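Local coordinates for protein Xaa-Pro aminopeptidase (Thermococcus sibiricus MM 739, PDB 4RGZ) that is a zinc-binding M24B-family metallopeptidase that probably acts as an aminopeptidase or prolidase, cleaving peptide bonds that precede proline, at residues 201-206 against 213-218. Numbering follows the deposited sequence.
Sequences SGPNGA and SHRKIR
Arg215 reaches across to Ser201 with its chain extended from CG to NE and CG anti to the backbone N (chi1 -179°), which carries the guanidinium out to Ser201 and Gly202. Its NH1 lies 2.7 Å from Ser201 OG, but the N-H points well off the oxygen (119°), leaving a weak hydrogen bond. The stronger polar partner of this guanidinium is Asp221, which forms a salt bridge with NH2. One face of the group lies over Ser201 O and the CA of Gly202, both offset toward its rim; over the centre of the opposite face sits Arg218 NH2, 3.5 Å above the plane. That second arginine is held there by its bond from NH2 to Lys216 O (3.1 Å), and the nearby Asp221 probably offsets the closeness of the two positive groups. Pro203 crosses the Arg215 side chain at about a right angle, its CD 3.6 Å from NH2. Asn204 runs past the aliphatic part of Arg215 in the opposite direction. Ile217 places its CD1 3.5 Å from Ser201 CB, an apolar contact next to the polar one. Ser213 OG, set between its own backbone N and carbonyl carbon (chi1 76°), accepts from Arg215 N at 3.2 Å, an ST turn that shapes the chain just before the arginine. Both segments belong to the connection between strands 198-201 and 222-231 of the metallopeptidase domain, away from the zinc site. The 3-10 segment 203-206 follows the end of strand 198-201 after Gly202. Glu173, at the start of helix 173-185, bonds Ser201 N and Ser213 N, tying both segments to that helix, while Ile217 packs on Leu176 of the helix and Val223 of strand 222-231.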
ATOM      1  N   SER A 201       0.888  21.360 -10.272  1.00 31.06           N
ATOM      2  CA  SER A 201       0.896  22.416 -11.279  1.00 31.81           C
ATOM      3  C   SER A 201       0.696  23.800 -10.677  1.00 34.44           C
ATOM      4  O   SER A 201      -0.069  23.957  -9.727  1.00 36.77           O
ATOM      5  CB  SER A 201      -0.164  22.153 -12.337  1.00 32.16           C
ATOM      6  OG  SER A 201      -1.459  22.268 -11.780  1.00 33.85           O
ATOM      7  N   GLY A 202       1.351  24.806 -11.258  1.00 34.67           N
ATOM      8  CA  GLY A 202       1.277  26.163 -10.756  1.00 36.78           C
ATOM      9  C   GLY A 202       1.540  26.203  -9.265  1.00 36.52           C
ATOM     10  O   GLY A 202       2.543  25.644  -8.819  1.00 35.84           O
ATOM     11  N   PRO A 203       0.630  26.831  -8.475  1.00 39.10           N
ATOM     12  CA  PRO A 203       0.901  27.007  -7.023  1.00 39.02           C
ATOM     13  C   PRO A 203       0.991  25.679  -6.264  1.00 37.09           C
ATOM     14  O   PRO A 203       1.681  25.597  -5.249  1.00 35.45           O
ATOM     15  CB  PRO A 203      -0.286  27.839  -6.535  1.00 42.18           C
ATOM     16  CG  PRO A 203      -0.853  28.477  -7.767  1.00 43.83           C
ATOM     17  CD  PRO A 203      -0.634  27.491  -8.877  1.00 41.40           C
ATOM     18  N   ASN A 204       0.328  24.639  -6.778  1.00 36.76           N
ATOM     19  CA  ASN A 204       0.399  23.305  -6.163  1.00 36.12           C
ATOM     20  C   ASN A 204       1.786  22.711  -6.163  1.00 35.00           C
ATOM     21  O   ASN A 204       2.118  21.893  -5.278  1.00 35.97           O
ATOM     22  CB  ASN A 204      -0.589  22.335  -6.788  1.00 35.53           C
ATOM     23  CG  ASN A 204      -1.991  22.643  -6.385  1.00 39.03           C
ATOM     24  OD1 ASN A 204      -2.929  22.458  -7.149  1.00 40.85           O
ATOM     25  ND2 ASN A 204      -2.150  23.162  -5.170  1.00 41.49           N
ATOM     26  N   GLY A 205       2.612  23.126  -7.121  1.00 33.56           N
ATOM     27  CA  GLY A 205       4.004  22.681  -7.113  1.00 32.45           C
ATOM     28  C   GLY A 205       4.835  23.072  -5.910  1.00 32.53           C
ATOM     29  O   GLY A 205       5.923  22.545  -5.712  1.00 31.21           O
ATOM     30  N   ALA A 206       4.334  24.012  -5.115  1.00 36.36           N
ATOM     31  CA  ALA A 206       5.118  24.660  -4.058  1.00 38.25           C
ATOM     32  C   ALA A 206       5.122  23.794  -2.846  1.00 39.51           C
ATOM     33  O   ALA A 206       5.849  24.044  -1.898  1.00 41.74           O
ATOM     34  CB  ALA A 206       4.526  26.030  -3.708  1.00 41.55           C
ATOM     35  N   SER A 213      -4.824  16.979  -7.784  1.00 37.59           N
ATOM     36  CA  SER A 213      -6.201  17.424  -7.608  1.00 39.57           C
ATOM     37  C   SER A 213      -6.871  17.647  -8.965  1.00 39.56           C
ATOM     38  O   SER A 213      -6.266  17.326 -10.000  1.00 37.27           O
ATOM     39  CB  SER A 213      -6.225  18.706  -6.786  1.00 40.20           C
ATOM     40  OG  SER A 213      -5.832  19.794  -7.601  1.00 40.50           O
ATOM     41  N   HIS A 214      -8.092  18.203  -8.951  1.00 41.60           N
ATOM     42  CA  HIS A 214      -8.828  18.538 -10.189  1.00 43.26           C
ATOM     43  C   HIS A 214      -8.319  19.767 -10.910  1.00 43.11           C
ATOM     44  O   HIS A 214      -8.768  20.091 -12.021  1.00 44.81           O
ATOM     45  CB  HIS A 214     -10.331  18.666  -9.915  1.00 47.16           C
ATOM     46  CG  HIS A 214     -10.942  17.428  -9.294  1.00 48.24           C
ATOM     47  ND1 HIS A 214     -10.629  17.008  -8.043  1.00 48.11           N
ATOM     48  CD2 HIS A 214     -11.834  16.500  -9.802  1.00 49.98           C
ATOM     49  CE1 HIS A 214     -11.307  15.880  -7.764  1.00 49.04           C
ATOM     50  NE2 HIS A 214     -12.032  15.559  -8.839  1.00 50.48           N
ATOM     51  N   ARG A 215      -7.365  20.463 -10.308  1.00 41.54           N
ATOM     52  CA  ARG A 215      -6.856  21.665 -10.903  1.00 42.23           C
ATOM     53  C   ARG A 215      -6.365  21.378 -12.321  1.00 41.60           C
ATOM     54  O   ARG A 215      -5.519  20.515 -12.510  1.00 39.81           O
ATOM     55  CB  ARG A 215      -5.741  22.232 -10.032  1.00 40.46           C
ATOM     56  CG  ARG A 215      -5.171  23.522 -10.569  1.00 41.07           C
ATOM     57  CD  ARG A 215      -3.911  23.952  -9.811  1.00 40.46           C
ATOM     58  NE  ARG A 215      -3.481  25.291 -10.235  1.00 42.56           N
ATOM     59  CZ  ARG A 215      -2.969  25.562 -11.431  1.00 43.10           C
ATOM     60  NH1 ARG A 215      -2.768  24.588 -12.324  1.00 43.21           N
ATOM     61  NH2 ARG A 215      -2.642  26.794 -11.741  1.00 44.46           N
ATOM     62  N   LYS A 216      -6.880  22.093 -13.311  1.00 44.05           N
ATOM     63  CA  LYS A 216      -6.398  21.933 -14.677  1.00 44.71           C
ATOM     64  C   LYS A 216      -5.082  22.652 -14.987  1.00 44.62           C
ATOM     65  O   LYS A 216      -4.842  23.785 -14.539  1.00 47.07           O
ATOM     66  CB  LYS A 216      -7.466  22.313 -15.679  1.00 48.27           C
ATOM     67  CG  LYS A 216      -8.473  21.196 -15.939  1.00 50.62           C
ATOM     68  CD  LYS A 216      -9.831  21.758 -16.261  1.00 55.54           C
ATOM     69  CE  LYS A 216     -10.760  20.747 -16.929  1.00 59.28           C
ATOM     70  NZ  LYS A 216     -11.282  19.763 -15.939  1.00 60.21           N
ATOM     71  N   ILE A 217      -4.220  21.978 -15.744  1.00 42.40           N
ATOM     72  CA  ILE A 217      -2.986  22.576 -16.229  1.00 41.35           C
ATOM     73  C   ILE A 217      -3.346  23.582 -17.315  1.00 44.49           C
ATOM     74  O   ILE A 217      -4.129  23.260 -18.217  1.00 45.86           O
ATOM     75  CB  ILE A 217      -2.000  21.495 -16.744  1.00 38.77           C
ATOM     76  CG1 ILE A 217      -1.107  21.022 -15.601  1.00 35.32           C
ATOM     77  CG2 ILE A 217      -1.103  22.023 -17.860  1.00 39.35           C
ATOM     78  CD1 ILE A 217      -1.774  20.101 -14.609  1.00 34.78           C
ATOM     79  N   ARG A 218      -2.788  24.790 -17.211  1.00 45.46           N
ATOM     80  CA  ARG A 218      -3.073  25.858 -18.173  1.00 50.12           C
ATOM     81  C   ARG A 218      -1.795  26.626 -18.483  1.00 50.02           C
ATOM     82  O   ARG A 218      -0.783  26.456 -17.793  1.00 47.37           O
ATOM     83  CB  ARG A 218      -4.174  26.817 -17.638  1.00 53.64           C
ATOM     84  CG  ARG A 218      -3.646  27.829 -16.612  1.00 55.94           C
ATOM     85  CD  ARG A 218      -4.650  28.228 -15.537  1.00 59.23           C
ATOM     86  NE  ARG A 218      -4.954  27.127 -14.618  1.00 60.03           N
ATOM     87  CZ  ARG A 218      -5.930  27.134 -13.707  1.00 61.55           C
ATOM     88  NH1 ARG A 218      -6.707  28.208 -13.562  1.00 65.18           N
ATOM     89  NH2 ARG A 218      -6.122  26.064 -12.939  1.00 59.08           N
TER